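Cytosolic phospholipase A2 delta (Homo sapiens, PDB 5IZ5) hydrolyses the sn-2 ester of glycerophospholipids in a calcium-dependent way, with a preference for linoleic acid at that position. Local coordinates at residues R150-I155 / A162-C167; L286-C291 / H622-T627; A410-E415 / W432-E437; T426-L431 / A542-T547. The protein carries 3 engineered substitutions. All coordinates share one frame; numbering follows the deposited sequence.

Contact 1: residues R150-I155 / A162-C167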
loop_
_atom_site.group_PDB
_atom_site.type_symbol
_atom_site.label_atom_id
_atom_site.label_comp_id
_atom_site.label_asym_id
_atom_site.label_seq_id
_atom_site.Cartn_x
_atom_site.Cartn_y
_atom_site.Cartn_z
ATOM N N ARG B 150 3.680 -33.219 -16.526
ATOM C CA ARG B 150 4.603 -33.024 -15.398
ATOM C C ARG B 150 3.961 -32.084 -14.384
ATOM O O ARG B 150 3.007 -31.384 -14.717
ATOM C CB ARG B 150 5.946 -32.435 -15.866
ATOM C CG ARG B 150 5.879 -31.019 -16.430
ATOM C CD ARG B 150 7.263 -30.446 -16.701
ATOM N NE ARG B 150 7.211 -29.146 -17.384
ATOM C CZ ARG B 150 6.934 -27.971 -16.810
ATOM N NH1 ARG B 150 6.670 -27.890 -15.507
ATOM N NH2 ARG B 150 6.915 -26.860 -17.551
ATOM N N PRO B 151 4.484 -32.052 -13.146
ATOM C CA PRO B 151 3.934 -31.077 -12.206
ATOM C C PRO B 151 4.348 -29.643 -12.558
ATOM O O PRO B 151 5.391 -29.430 -13.172
ATOM C CB PRO B 151 4.543 -31.493 -10.853
ATOM C CG PRO B 151 5.320 -32.750 -11.092
ATOM C CD PRO B 151 5.601 -32.811 -12.560
ATOM N N GLU B 152 3.522 -28.675 -12.179
ATOM C CA GLU B 152 3.848 -27.260 -12.336
ATOM C C GLU B 152 4.807 -26.836 -11.233
ATOM O O GLU B 152 4.670 -27.277 -10.096
ATOM C CB GLU B 152 2.574 -26.416 -12.275
ATOM C CG GLU B 152 2.805 -24.921 -12.457
ATOM C CD GLU B 152 1.531 -24.105 -12.328
ATOM O OE1 GLU B 152 0.432 -24.686 -12.198
ATOM O OE2 GLU B 152 1.633 -22.862 -12.342
ATOM N N ASN B 153 5.773 -25.985 -11.572
ATOM C CA ASN B 153 6.693 -25.428 -10.585
ATOM C C ASN B 153 6.166 -24.112 -10.006
ATOM O O ASN B 153 6.270 -23.051 -10.638
ATOM C CB ASN B 153 8.079 -25.212 -11.196
ATOM C CG ASN B 153 8.748 -26.517 -11.602
ATOM O OD1 ASN B 153 8.642 -27.529 -10.903
ATOM N ND2 ASN B 153 9.442 -26.500 -12.733
ATOM N N LEU B 154 5.609 -24.203 -8.797
ATOM C CA LEU B 154 5.039 -23.062 -8.085
ATOM C C LEU B 154 6.021 -22.482 -7.074
ATOM O O LEU B 154 6.918 -23.185 -6.616
ATOM C CB LEU B 154 3.799 -23.503 -7.319
ATOM C CG LEU B 154 2.682 -24.221 -8.067
ATOM C CD1 LEU B 154 1.610 -24.647 -7.082
ATOM C CD2 LEU B 154 2.101 -23.325 -9.147
ATOM N N ILE B 155 5.831 -21.205 -6.736
ATOM C CA ILE B 155 6.512 -20.553 -5.612
ATOM C C ILE B 155 5.449 -19.906 -4.730
ATOM O O ILE B 155 4.612 -19.161 -5.241
ATOM C CB ILE B 155 7.511 -19.472 -6.074
ATOM C CG1 ILE B 155 8.551 -20.088 -7.020
ATOM C CG2 ILE B 155 8.211 -18.835 -4.872
ATOM C CD1 ILE B 155 9.405 -19.073 -7.758
ATOM N N ALA B 162 2.952 -17.749 -6.890
ATOM C CA ALA B 162 3.498 -17.410 -8.184
ATOM C C ALA B 162 3.410 -18.652 -9.074
ATOM O O ALA B 162 4.055 -19.683 -8.813
ATOM C CB ALA B 162 4.928 -16.952 -8.032
ATOM N N ARG B 163 2.584 -18.559 -10.113
ATOM C CA ARG B 163 2.399 -19.658 -11.062
ATOM C C ARG B 163 3.633 -19.773 -11.941
ATOM O O ARG B 163 4.351 -18.786 -12.130
ATOM C CB ARG B 163 1.171 -19.405 -11.935
ATOM C CG ARG B 163 -0.136 -19.245 -11.169
ATOM C CD ARG B 163 -0.509 -20.510 -10.419
ATOM N NE ARG B 163 -0.688 -21.638 -11.338
ATOM C CZ ARG B 163 -1.824 -21.951 -11.968
ATOM N NH1 ARG B 163 -2.932 -21.235 -11.782
ATOM N NH2 ARG B 163 -1.848 -22.991 -12.794
ATOM N N GLU B 164 3.882 -20.970 -12.473
ATOM C CA GLU B 164 5.010 -21.166 -13.390
ATOM C C GLU B 164 4.809 -20.293 -14.625
ATOM O O GLU B 164 3.717 -20.255 -15.183
ATOM C CB GLU B 164 5.132 -22.635 -13.808
ATOM C CG GLU B 164 6.405 -22.934 -14.584
ATOM C CD GLU B 164 6.503 -24.385 -15.034
ATOM O OE1 GLU B 164 7.150 -24.632 -16.068
ATOM O OE2 GLU B 164 5.949 -25.284 -14.364
ATOM N N LEU B 165 5.856 -19.584 -15.032
ATOM C CA LEU B 165 5.753 -18.616 -16.124
ATOM C C LEU B 165 6.608 -19.067 -17.293
ATOM O O LEU B 165 7.768 -19.441 -17.113
ATOM C CB LEU B 165 6.209 -17.217 -15.679
ATOM C CG LEU B 165 5.377 -16.016 -16.129
ATOM C CD1 LEU B 165 3.949 -16.141 -15.627
ATOM C CD2 LEU B 165 6.013 -14.743 -15.610
ATOM N N SER B 166 6.019 -19.030 -18.484
ATOM C CA SER B 166 6.762 -19.207 -19.720
ATOM C C SER B 166 6.936 -17.863 -20.412
ATOM O O SER B 166 6.149 -16.933 -20.218
ATOM C CB SER B 166 6.043 -20.187 -20.640
ATOM O OG SER B 166 5.955 -21.465 -20.034
ATOM N N CYS B 167 7.998 -17.765 -21.198
ATOM C CA CYS B 167 8.362 -16.541 -21.883
ATOM C C CYS B 167 8.508 -16.878 -23.377
ATOM O O CYS B 167 9.157 -17.862 -23.730
ATOM C CB CYS B 167 9.696 -16.009 -21.325
ATOM S SG CYS B 167 9.853 -15.308 -19.627
HETATM O O HOH W 1 1.473 -21.805 -15.093
#

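Contact 2: residues L286-C291 / H622-T627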
loop_
_atom_site.group_PDB
_atom_site.type_symbol
_atom_site.label_atom_id
_atom_site.label_comp_id
_atom_site.label_asym_id
_atom_site.label_seq_id
_atom_site.Cartn_x
_atom_site.Cartn_y
_atom_site.Cartn_z
ATOM N N LEU B 286 8.471 -13.100 -1.279
ATOM C CA LEU B 286 7.314 -13.742 -0.681
ATOM C C LEU B 286 7.706 -14.436 0.612
ATOM O O LEU B 286 8.427 -15.423 0.588
ATOM C CB LEU B 286 6.767 -14.789 -1.641
ATOM C CG LEU B 286 6.233 -14.310 -2.984
ATOM C CD1 LEU B 286 5.660 -15.511 -3.718
ATOM C CD2 LEU B 286 5.192 -13.210 -2.859
ATOM N N GLY B 287 7.203 -13.945 1.737
ATOM C CA GLY B 287 7.458 -14.582 3.026
ATOM C C GLY B 287 6.930 -13.726 4.154
ATOM O O GLY B 287 6.803 -12.516 3.996
ATOM N N PHE B 288 6.634 -14.354 5.290
ATOM C CA PHE B 288 6.064 -13.651 6.445
ATOM C C PHE B 288 7.042 -13.436 7.582
ATOM O O PHE B 288 6.650 -13.261 8.730
ATOM C CB PHE B 288 4.840 -14.398 6.957
ATOM C CG PHE B 288 3.665 -14.257 6.065
ATOM C CD1 PHE B 288 2.830 -13.159 6.185
ATOM C CD2 PHE B 288 3.412 -15.200 5.081
ATOM C CE1 PHE B 288 1.745 -13.013 5.357
ATOM C CE2 PHE B 288 2.329 -15.063 4.243
ATOM C CZ PHE B 288 1.489 -13.965 4.383
ATOM N N ASN B 289 8.321 -13.441 7.276
ATOM C CA ASN B 289 9.293 -13.107 8.278
ATOM C C ASN B 289 10.105 -11.975 7.733
ATOM O O ASN B 289 9.898 -11.533 6.602
ATOM C CB ASN B 289 10.100 -14.341 8.671
ATOM C CG ASN B 289 9.340 -15.227 9.654
ATOM O OD1 ASN B 289 9.176 -14.890 10.836
ATOM N ND2 ASN B 289 8.851 -16.352 9.163
ATOM N N LEU B 290 10.995 -11.475 8.563
ATOM C CA LEU B 290 11.751 -10.298 8.227
ATOM C C LEU B 290 12.730 -10.659 7.124
ATOM O O LEU B 290 13.171 -11.799 7.038
ATOM C CB LEU B 290 12.463 -9.775 9.466
ATOM C CG LEU B 290 11.554 -9.444 10.654
ATOM C CD1 LEU B 290 12.382 -8.918 11.811
ATOM C CD2 LEU B 290 10.464 -8.443 10.280
ATOM N N CYS B 291 13.030 -9.697 6.259
ATOM C CA CYS B 291 13.935 -9.943 5.152
ATOM C C CYS B 291 15.374 -9.952 5.651
ATOM O O CYS B 291 15.673 -9.430 6.735
ATOM C CB CYS B 291 13.767 -8.887 4.059
ATOM S SG CYS B 291 14.314 -7.239 4.534
ATOM N N HIS B 622 -4.382 -19.165 7.216
ATOM C CA HIS B 622 -2.979 -18.885 7.463
ATOM C C HIS B 622 -2.935 -17.830 8.557
ATOM O O HIS B 622 -3.697 -16.868 8.524
ATOM C CB HIS B 622 -2.302 -18.388 6.183
ATOM C CG HIS B 622 -0.846 -18.076 6.340
ATOM N ND1 HIS B 622 -0.378 -16.844 6.746
ATOM C CD2 HIS B 622 0.251 -18.840 6.133
ATOM C CE1 HIS B 622 0.941 -16.866 6.790
ATOM N NE2 HIS B 622 1.349 -18.066 6.420
ATOM N N LYS B 623 -2.036 -18.000 9.518
ATOM C CA LYS B 623 -2.068 -17.186 10.731
ATOM C C LYS B 623 -1.980 -15.699 10.438
ATOM O O LYS B 623 -2.716 -14.895 11.003
ATOM C CB LYS B 623 -0.913 -17.558 11.651
ATOM C CG LYS B 623 -1.069 -18.904 12.331
ATOM C CD LYS B 623 0.194 -19.294 13.088
ATOM C CE LYS B 623 -0.025 -20.530 13.946
ATOM N NZ LYS B 623 1.251 -21.037 14.528
ATOM N N ASP B 624 -1.047 -15.334 9.573
ATOM C CA ASP B 624 -0.806 -13.924 9.284
ATOM C C ASP B 624 -1.837 -13.281 8.368
ATOM O O ASP B 624 -2.162 -12.115 8.554
ATOM C CB ASP B 624 0.589 -13.731 8.719
ATOM C CG ASP B 624 1.659 -14.257 9.647
ATOM O OD1 ASP B 624 1.573 -13.988 10.862
ATOM O OD2 ASP B 624 2.578 -14.949 9.167
ATOM N N PHE B 625 -2.370 -14.019 7.400
ATOM C CA PHE B 625 -3.420 -13.476 6.542
ATOM C C PHE B 625 -4.673 -13.280 7.397
ATOM O O PHE B 625 -5.338 -12.243 7.330
ATOM C CB PHE B 625 -3.741 -14.424 5.384
ATOM C CG PHE B 625 -4.884 -13.958 4.537
ATOM C CD1 PHE B 625 -4.667 -13.063 3.507
ATOM C CD2 PHE B 625 -6.184 -14.386 4.792
ATOM C CE1 PHE B 625 -5.717 -12.609 2.731
ATOM C CE2 PHE B 625 -7.235 -13.937 4.020
ATOM C CZ PHE B 625 -7.004 -13.042 2.991
ATOM N N SER B 626 -4.977 -14.298 8.196
ATOM C CA SER B 626 -6.135 -14.259 9.109
ATOM C C SER B 626 -6.057 -13.084 10.080
ATOM O O SER B 626 -7.068 -12.456 10.372
ATOM C CB SER B 626 -6.280 -15.577 9.879
ATOM O OG SER B 626 -6.890 -16.576 9.082
ATOM N N THR B 627 -4.852 -12.757 10.532
ATOM C CA THR B 627 -4.650 -11.618 11.431
ATOM C C THR B 627 -5.132 -10.335 10.782
ATOM O O THR B 627 -5.816 -9.540 11.415
ATOM C CB THR B 627 -3.170 -11.436 11.773
ATOM O OG1 THR B 627 -2.682 -12.606 12.437
ATOM C CG2 THR B 627 -2.950 -10.228 12.663
#

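Contact 3: residues A410-E415 / W432-E437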
loop_
_atom_site.group_PDB
_atom_site.type_symbol
_atom_site.label_atom_id
_atom_site.label_comp_id
_atom_site.label_asym_id
_atom_site.label_seq_id
_atom_site.Cartn_x
_atom_site.Cartn_y
_atom_site.Cartn_z
ATOM N N ALA B 410 5.620 27.842 -12.320
ATOM C CA ALA B 410 6.062 27.393 -13.639
ATOM C C ALA B 410 6.812 26.058 -13.556
ATOM O O ALA B 410 6.589 25.164 -14.378
ATOM C CB ALA B 410 6.946 28.444 -14.285
ATOM N N SER B 411 7.682 25.923 -12.557
ATOM C CA SER B 411 8.420 24.674 -12.335
ATOM C C SER B 411 7.481 23.516 -12.046
ATOM O O SER B 411 7.716 22.408 -12.527
ATOM C CB SER B 411 9.417 24.812 -11.181
ATOM O OG SER B 411 10.315 25.866 -11.444
ATOM N N TYR B 412 6.427 23.753 -11.263
ATOM C CA TYR B 412 5.467 22.689 -10.993
ATOM C C TYR B 412 4.849 22.216 -12.298
ATOM O O TYR B 412 4.771 21.011 -12.576
ATOM C CB TYR B 412 4.321 23.126 -10.060
ATOM C CG TYR B 412 4.662 23.524 -8.646
ATOM C CD1 TYR B 412 5.893 23.210 -8.067
ATOM C CD2 TYR B 412 3.719 24.196 -7.869
ATOM C CE1 TYR B 412 6.178 23.578 -6.766
ATOM C CE2 TYR B 412 3.994 24.562 -6.568
ATOM C CZ TYR B 412 5.224 24.246 -6.022
ATOM O OH TYR B 412 5.510 24.613 -4.735
ATOM N N ARG B 413 4.396 23.179 -13.091
ATOM C CA ARG B 413 3.723 22.876 -14.341
ATOM C C ARG B 413 4.631 22.113 -15.291
ATOM O O ARG B 413 4.219 21.112 -15.882
ATOM C CB ARG B 413 3.239 24.166 -15.007
ATOM C CG ARG B 413 2.456 23.925 -16.289
ATOM C CD ARG B 413 1.341 22.928 -16.073
ATOM N NE ARG B 413 0.047 23.481 -16.468
ATOM C CZ ARG B 413 -0.583 23.244 -17.611
ATOM N NH1 ARG B 413 -0.066 22.454 -18.532
ATOM N NH2 ARG B 413 -1.753 23.811 -17.834
ATOM N N ARG B 414 5.866 22.586 -15.408
ATOM C CA ARG B 414 6.847 21.990 -16.286
ATOM C C ARG B 414 7.104 20.561 -15.859
ATOM O O ARG B 414 7.082 19.659 -16.693
ATOM C CB ARG B 414 8.142 22.795 -16.277
ATOM C CG ARG B 414 8.155 23.958 -17.234
ATOM C CD ARG B 414 9.553 24.511 -17.418
ATOM N NE ARG B 414 10.196 24.808 -16.136
ATOM C CZ ARG B 414 10.219 26.004 -15.547
ATOM N NH1 ARG B 414 9.648 27.067 -16.106
ATOM N NH2 ARG B 414 10.830 26.144 -14.378
ATOM N N GLU B 415 7.294 20.345 -14.559
ATOM C CA GLU B 415 7.543 18.998 -14.064
ATOM C C GLU B 415 6.350 18.078 -14.308
ATOM O O GLU B 415 6.527 16.935 -14.735
ATOM C CB GLU B 415 7.937 18.990 -12.583
ATOM C CG GLU B 415 8.070 17.574 -12.025
ATOM C CD GLU B 415 8.980 17.458 -10.806
ATOM O OE1 GLU B 415 9.228 16.315 -10.375
ATOM O OE2 GLU B 415 9.437 18.482 -10.266
ATOM N N TRP B 432 0.513 17.897 -4.600
ATOM C CA TRP B 432 0.793 18.012 -3.176
ATOM C C TRP B 432 2.258 17.687 -2.885
ATOM O O TRP B 432 2.892 18.355 -2.066
ATOM C CB TRP B 432 -0.153 17.119 -2.388
ATOM C CG TRP B 432 0.178 16.963 -0.946
ATOM C CD1 TRP B 432 0.334 15.790 -0.280
ATOM C CD2 TRP B 432 0.388 18.008 0.016
ATOM N NE1 TRP B 432 0.629 16.032 1.034
ATOM C CE2 TRP B 432 0.669 17.385 1.246
ATOM C CE3 TRP B 432 0.365 19.409 -0.042
ATOM C CZ2 TRP B 432 0.918 18.112 2.413
ATOM C CZ3 TRP B 432 0.618 20.134 1.121
ATOM C CH2 TRP B 432 0.892 19.482 2.331
ATOM N N ALA B 433 2.806 16.712 -3.608
ATOM C CA ALA B 433 4.220 16.369 -3.482
ATOM C C ALA B 433 5.115 17.563 -3.742
ATOM O O ALA B 433 6.029 17.832 -2.962
ATOM C CB ALA B 433 4.579 15.233 -4.422
ATOM N N LEU B 434 4.835 18.298 -4.815
ATOM C CA LEU B 434 5.690 19.415 -5.217
ATOM C C LEU B 434 5.533 20.609 -4.281
ATOM O O LEU B 434 6.502 21.282 -3.939
ATOM C CB LEU B 434 5.398 19.831 -6.661
ATOM C CG LEU B 434 5.556 18.746 -7.734
ATOM C CD1 LEU B 434 5.103 19.270 -9.086
ATOM C CD2 LEU B 434 6.989 18.250 -7.806
ATOM N N VAL B 435 4.299 20.864 -3.874
ATOM C CA VAL B 435 3.994 21.947 -2.961
ATOM C C VAL B 435 4.572 21.689 -1.568
ATOM O O VAL B 435 5.205 22.568 -0.981
ATOM C CB VAL B 435 2.470 22.135 -2.880
ATOM C CG1 VAL B 435 2.068 22.952 -1.659
ATOM C CG2 VAL B 435 1.961 22.766 -4.168
ATOM N N LEU B 436 4.348 20.485 -1.058
ATOM C CA LEU B 436 4.901 20.082 0.225
ATOM C C LEU B 436 6.424 20.198 0.203
ATOM O O LEU B 436 7.017 20.739 1.132
ATOM C CB LEU B 436 4.490 18.650 0.561
ATOM C CG LEU B 436 5.069 18.052 1.838
ATOM C CD1 LEU B 436 4.658 18.867 3.058
ATOM C CD2 LEU B 436 4.632 16.603 1.982
ATOM N N GLU B 437 7.040 19.719 -0.878
ATOM C CA GLU B 437 8.486 19.822 -1.043
ATOM C C GLU B 437 8.949 21.269 -0.954
ATOM O O GLU B 437 9.937 21.567 -0.287
ATOM C CB GLU B 437 8.926 19.221 -2.380
ATOM C CG GLU B 437 10.435 19.144 -2.557
ATOM C CD GLU B 437 10.844 18.515 -3.874
ATOM O OE1 GLU B 437 10.345 18.950 -4.933
ATOM O OE2 GLU B 437 11.664 17.576 -3.854
#

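Contact 4: residues T426-L431 / A542-T547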
loop_
_atom_site.group_PDB
_atom_site.type_symbol
_atom_site.label_atom_id
_atom_site.label_comp_id
_atom_site.label_asym_id
_atom_site.label_seq_id
_atom_site.Cartn_x
_atom_site.Cartn_y
_atom_site.Cartn_z
ATOM N N THR B 426 -1.444 11.944 -13.481
ATOM C CA THR B 426 -1.433 13.214 -12.768
ATOM C C THR B 426 -2.582 13.256 -11.766
ATOM O O THR B 426 -3.749 13.199 -12.156
ATOM C CB THR B 426 -1.540 14.361 -13.775
ATOM O OG1 THR B 426 -0.590 14.135 -14.820
ATOM C CG2 THR B 426 -1.257 15.700 -13.113
ATOM N N THR B 427 -2.255 13.323 -10.474
ATOM C CA THR B 427 -3.272 13.367 -9.446
ATOM C C THR B 427 -2.980 14.481 -8.449
ATOM O O THR B 427 -1.945 15.156 -8.527
ATOM C CB THR B 427 -3.352 12.034 -8.684
ATOM O OG1 THR B 427 -2.204 11.901 -7.843
ATOM C CG2 THR B 427 -3.417 10.846 -9.629
ATOM N N PHE B 428 -3.904 14.670 -7.510
ATOM C CA PHE B 428 -3.731 15.644 -6.430
ATOM C C PHE B 428 -2.453 15.358 -5.637
ATOM O O PHE B 428 -1.779 16.279 -5.187
ATOM C CB PHE B 428 -4.931 15.604 -5.473
ATOM C CG PHE B 428 -6.064 16.513 -5.856
ATOM C CD1 PHE B 428 -6.816 16.222 -6.979
ATOM C CD2 PHE B 428 -6.417 17.621 -5.080
ATOM C CE1 PHE B 428 -7.876 17.024 -7.360
ATOM C CE2 PHE B 428 -7.484 18.428 -5.454
ATOM C CZ PHE B 428 -8.214 18.126 -6.596
ATOM N N VAL B 429 -2.140 14.077 -5.476
ATOM C CA VAL B 429 -0.948 13.647 -4.761
ATOM C C VAL B 429 0.313 14.174 -5.416
ATOM O O VAL B 429 1.248 14.565 -4.727
ATOM C CB VAL B 429 -0.882 12.111 -4.663
ATOM C CG1 VAL B 429 0.509 11.638 -4.267
ATOM C CG2 VAL B 429 -1.917 11.618 -3.667
ATOM N N ASP B 430 0.328 14.213 -6.743
ATOM C CA ASP B 430 1.489 14.711 -7.458
ATOM C C ASP B 430 1.700 16.191 -7.217
ATOM O O ASP B 430 2.840 16.619 -7.019
ATOM C CB ASP B 430 1.381 14.416 -8.952
ATOM C CG ASP B 430 1.319 12.936 -9.234
ATOM O OD1 ASP B 430 2.348 12.255 -9.067
ATOM O OD2 ASP B 430 0.243 12.443 -9.604
ATOM N N LEU B 431 0.620 16.975 -7.202
ATOM C CA LEU B 431 0.772 18.410 -6.950
ATOM C C LEU B 431 1.153 18.639 -5.496
ATOM O O LEU B 431 1.987 19.485 -5.194
ATOM C CB LEU B 431 -0.503 19.181 -7.271
ATOM C CG LEU B 431 -0.406 20.692 -7.044
ATOM C CD1 LEU B 431 0.697 21.324 -7.882
ATOM C CD2 LEU B 431 -1.739 21.357 -7.341
ATOM N N ALA B 542 -11.128 22.751 0.193
ATOM C CA ALA B 542 -10.829 24.178 0.229
ATOM C C ALA B 542 -10.988 24.840 -1.143
ATOM O O ALA B 542 -11.319 26.020 -1.226
ATOM C CB ALA B 542 -9.425 24.411 0.756
ATOM N N TRP B 543 -10.755 24.076 -2.208
ATOM C CA TRP B 543 -10.726 24.627 -3.561
ATOM C C TRP B 543 -12.013 24.495 -4.351
ATOM O O TRP B 543 -12.376 25.420 -5.065
ATOM C CB TRP B 543 -9.599 23.991 -4.383
ATOM C CG TRP B 543 -8.254 24.613 -4.139
ATOM C CD1 TRP B 543 -7.929 25.483 -3.142
ATOM C CD2 TRP B 543 -7.057 24.407 -4.898
ATOM N NE1 TRP B 543 -6.608 25.846 -3.239
ATOM C CE2 TRP B 543 -6.048 25.195 -4.306
ATOM C CE3 TRP B 543 -6.740 23.635 -6.023
ATOM C CZ2 TRP B 543 -4.742 25.230 -4.799
ATOM C CZ3 TRP B 543 -5.440 23.675 -6.512
ATOM C CH2 TRP B 543 -4.458 24.463 -5.897
ATOM N N TYR B 544 -12.674 23.348 -4.234
ATOM C CA TYR B 544 -13.801 22.987 -5.076
ATOM C C TYR B 544 -15.060 22.893 -4.238
ATOM O O TYR B 544 -15.123 22.134 -3.271
ATOM C CB TYR B 544 -13.540 21.651 -5.771
ATOM C CG TYR B 544 -12.277 21.671 -6.588
ATOM C CD1 TYR B 544 -11.081 21.261 -6.027
ATOM C CD2 TYR B 544 -12.266 22.128 -7.908
ATOM C CE1 TYR B 544 -9.907 21.285 -6.749
ATOM C CE2 TYR B 544 -11.090 22.152 -8.639
ATOM C CZ TYR B 544 -9.919 21.729 -8.046
ATOM O OH TYR B 544 -8.748 21.744 -8.732
ATOM N N ASP B 545 -16.063 23.678 -4.610
ATOM C CA ASP B 545 -17.364 23.593 -3.969
ATOM C C ASP B 545 -18.031 22.305 -4.437
ATOM O O ASP B 545 -18.857 22.324 -5.350
ATOM C CB ASP B 545 -18.215 24.827 -4.325
ATOM C CG ASP B 545 -19.401 25.016 -3.391
ATOM O OD1 ASP B 545 -19.861 24.016 -2.793
ATOM O OD2 ASP B 545 -19.868 26.172 -3.253
ATOM N N LEU B 546 -17.665 21.184 -3.814
ATOM C CA LEU B 546 -18.224 19.890 -4.206
ATOM C C LEU B 546 -19.676 19.750 -3.747
ATOM O O LEU B 546 -19.979 19.228 -2.672
ATOM C CB LEU B 546 -17.362 18.699 -3.742
ATOM C CG LEU B 546 -16.411 18.081 -4.786
ATOM C CD1 LEU B 546 -15.938 16.715 -4.312
ATOM C CD2 LEU B 546 -17.049 17.936 -6.161
ATOM N N THR B 547 -20.553 20.276 -4.594
ATOM C CA THR B 547 -21.986 20.021 -4.556
ATOM C C THR B 547 -22.244 19.431 -5.940
ATOM O O THR B 547 -23.061 19.929 -6.721
ATOM C CB THR B 547 -22.808 21.308 -4.279
ATOM O OG1 THR B 547 -24.099 21.213 -4.900
ATOM C CG2 THR B 547 -22.095 22.566 -4.791
#

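Contact 1: residues R150-I155 / A162-C167
Two interlocked salt bridges and a short piece of antiparallel backbone pairing join strand 152-156 to strand 160-172, the two arms of a beta hairpin. I155 and A162 form the hydrogen-bonded pair, with A162 N to I155 O at 2.7 Å. Beyond it the backbones stop pairing and two glutamates take over. The carboxylate of E152 is gripped side-on by R163. R163 NE binds E152 OE2 at 2.8 Å and R163 NH2 binds E152 OE1, both on the syn side. The anti lone pair of E152 OE2 takes E164 N at 2.9 Å. E152 reaches this position because CG is anti to the backbone N (chi1 -179°) and the chain stays extended. Q85 also donates to OE1. With an alanine here, the R163 guanidinium is likely to lose its carboxylate and E164 N its acceptor. E164 reaches back the other way. R150 meets it end-on, R150 NH2 to E164 OE1 at 2.7 Å and NH1 to OE2, with the two planes nearly coplanar. E164 OE2 also accepts N153 N in an almost straight bond of 2.9 Å. A water joins E152 OE2 to E164 O. The two carboxylates thus take backbone N-H groups where direct pairing ends in this beta hairpin.

Contact 2: residues L286-C291 / H622-T627
One face of the F288 ring is covered by the imidazole of H622. H622 CE1 stands 3.4 Å above the phenyl plane, offset toward the rim on the side of CD2 and CE2. The rings meet obliquely, with planes 38° apart and centroids 4.5 Å apart. At the edge of the imidazole, in its plane, is the backbone N of F625. D624 meets F288 obliquely. D624 OD2 comes 3.2 Å from F288 CB, and D624 CB lies 3.4 Å from F288 CD1. The D624 side chain runs alongside F288 in the reverse direction, its carboxylate plane 34° from the ring.

The contact joins the loop between strand 285-286 and helix 292-313 to the N-terminal turn of helix 623-628 in the PLA2c region. H622 is the N-cap residue of that short helix. With CG anti to its backbone N (chi1 -180°), its ring extends from the helix start to the phenyl ring. N157 and V159, from the turn of the 152-156/160-172 hairpin, also touch F288. P666 packs against D624. In the first turn of the helix, K623 O accepts both T627 N and T627 OG1, the hydroxyl at 2.7 Å, from opposite faces of the carbonyl plane.

Contact 3: residues A410-E415 / W432-E437
A helical hairpin in the PLA2c region brings helix 406-422 against helix 428-441. The short segments run roughly antiparallel, at 146° between their directions, with axes 10.6 Å apart. Y412 and L434 carry most of the contact, and their CA atoms are the nearest pair at 6.6 Å. The Y412 and L434 side chains run alongside each other, head to tail. L434 CB makes an off-centre CH-pi contact with the Y412 ring, 4.1 Å from its centroid. V435 comes in at about a right angle, its CG2 3.6 Å from Y412 CE2. Y412 CG is anti to the carbonyl carbon (chi1 -64°), which directs the ring across to the other helix. There the phenol oxygen reaches S438 OG in a hydrogen bond, one turn beyond L434. F404 and F593 also touch the Y412 side chain. A leucine in place of Y412 would probably leave S438 without this hydroxyl partner and open a gap beside V435. L434 CD1 lies against the Y412 backbone, while CD2 meets the E415 carboxylate. E415 is extended, with its OE1 held by R523, which also pairs with E437. E415 OE2 comes 3.5 Å from L434 CD2.

Contact 4: residues T426-L431 / A542-T547
An aromatic and aliphatic patch in the catalytic domain joins the start of helix 428-441 to the C-terminal end of helix 534-543. The backbones stay well apart, with the CA atoms of F428 and W543 11.7 Å from each other, so long side chains bridge the distance. F428 and Y544 reach toward each other from the two segments. Y544 CE1 meets the edge of the F428 ring near its plane, 3.6 Å from CZ. The rings are oblique, with planes at 62° and centroids 6.0 Å apart. Y544 is the first residue to leave the helical conformation. Its hydroxyl binds K594 O, which helps to fix the ring beside F428. L431, one turn after F428, adds a looser contact: its CD2 lies 4.4 Å from W543 CH2. L597 touches F428, L431 and Y544, while F593 reaches L431 and W543, so neighbouring elements complete the patch. The side chain of F428 is about 12 Å from that of D651, the probable proton acceptor of the active site.

The helix that carries F428 and L431 begins with a capping box. T427 is the N-cap, and its OG1 accepts V429 N in a weak bond. The return comes from D430. Its OD2 takes T427 N on the anti lone pair at 2.8 Å, and T427 OG1 approaches the same oxygen from above the carboxylate plane at 3.1 Å.

From the N terminus, contact 1 closes first, as a short hairpin loop in the large antiparallel sheet. Contact 2 opens afterwards and spans more than 300 residues, tying the loop before helix 292-313 to helix 623-628. The first two contacts touch where I155 O packs on L286 CD1, 4.1 Å apart. Contacts 3 and 4 are both nested inside the loop of contact 2, on the opposite side of the chain's centre from it. They cross along the chain, because segment 426-431 lies between the two segments of contact 3 and segment 542-547 lies after both. Both use helix 428-441, which joins helix 406-422 to helix 534-543. Y412 CD2 and L431 CD1 meet at 4.2 Å.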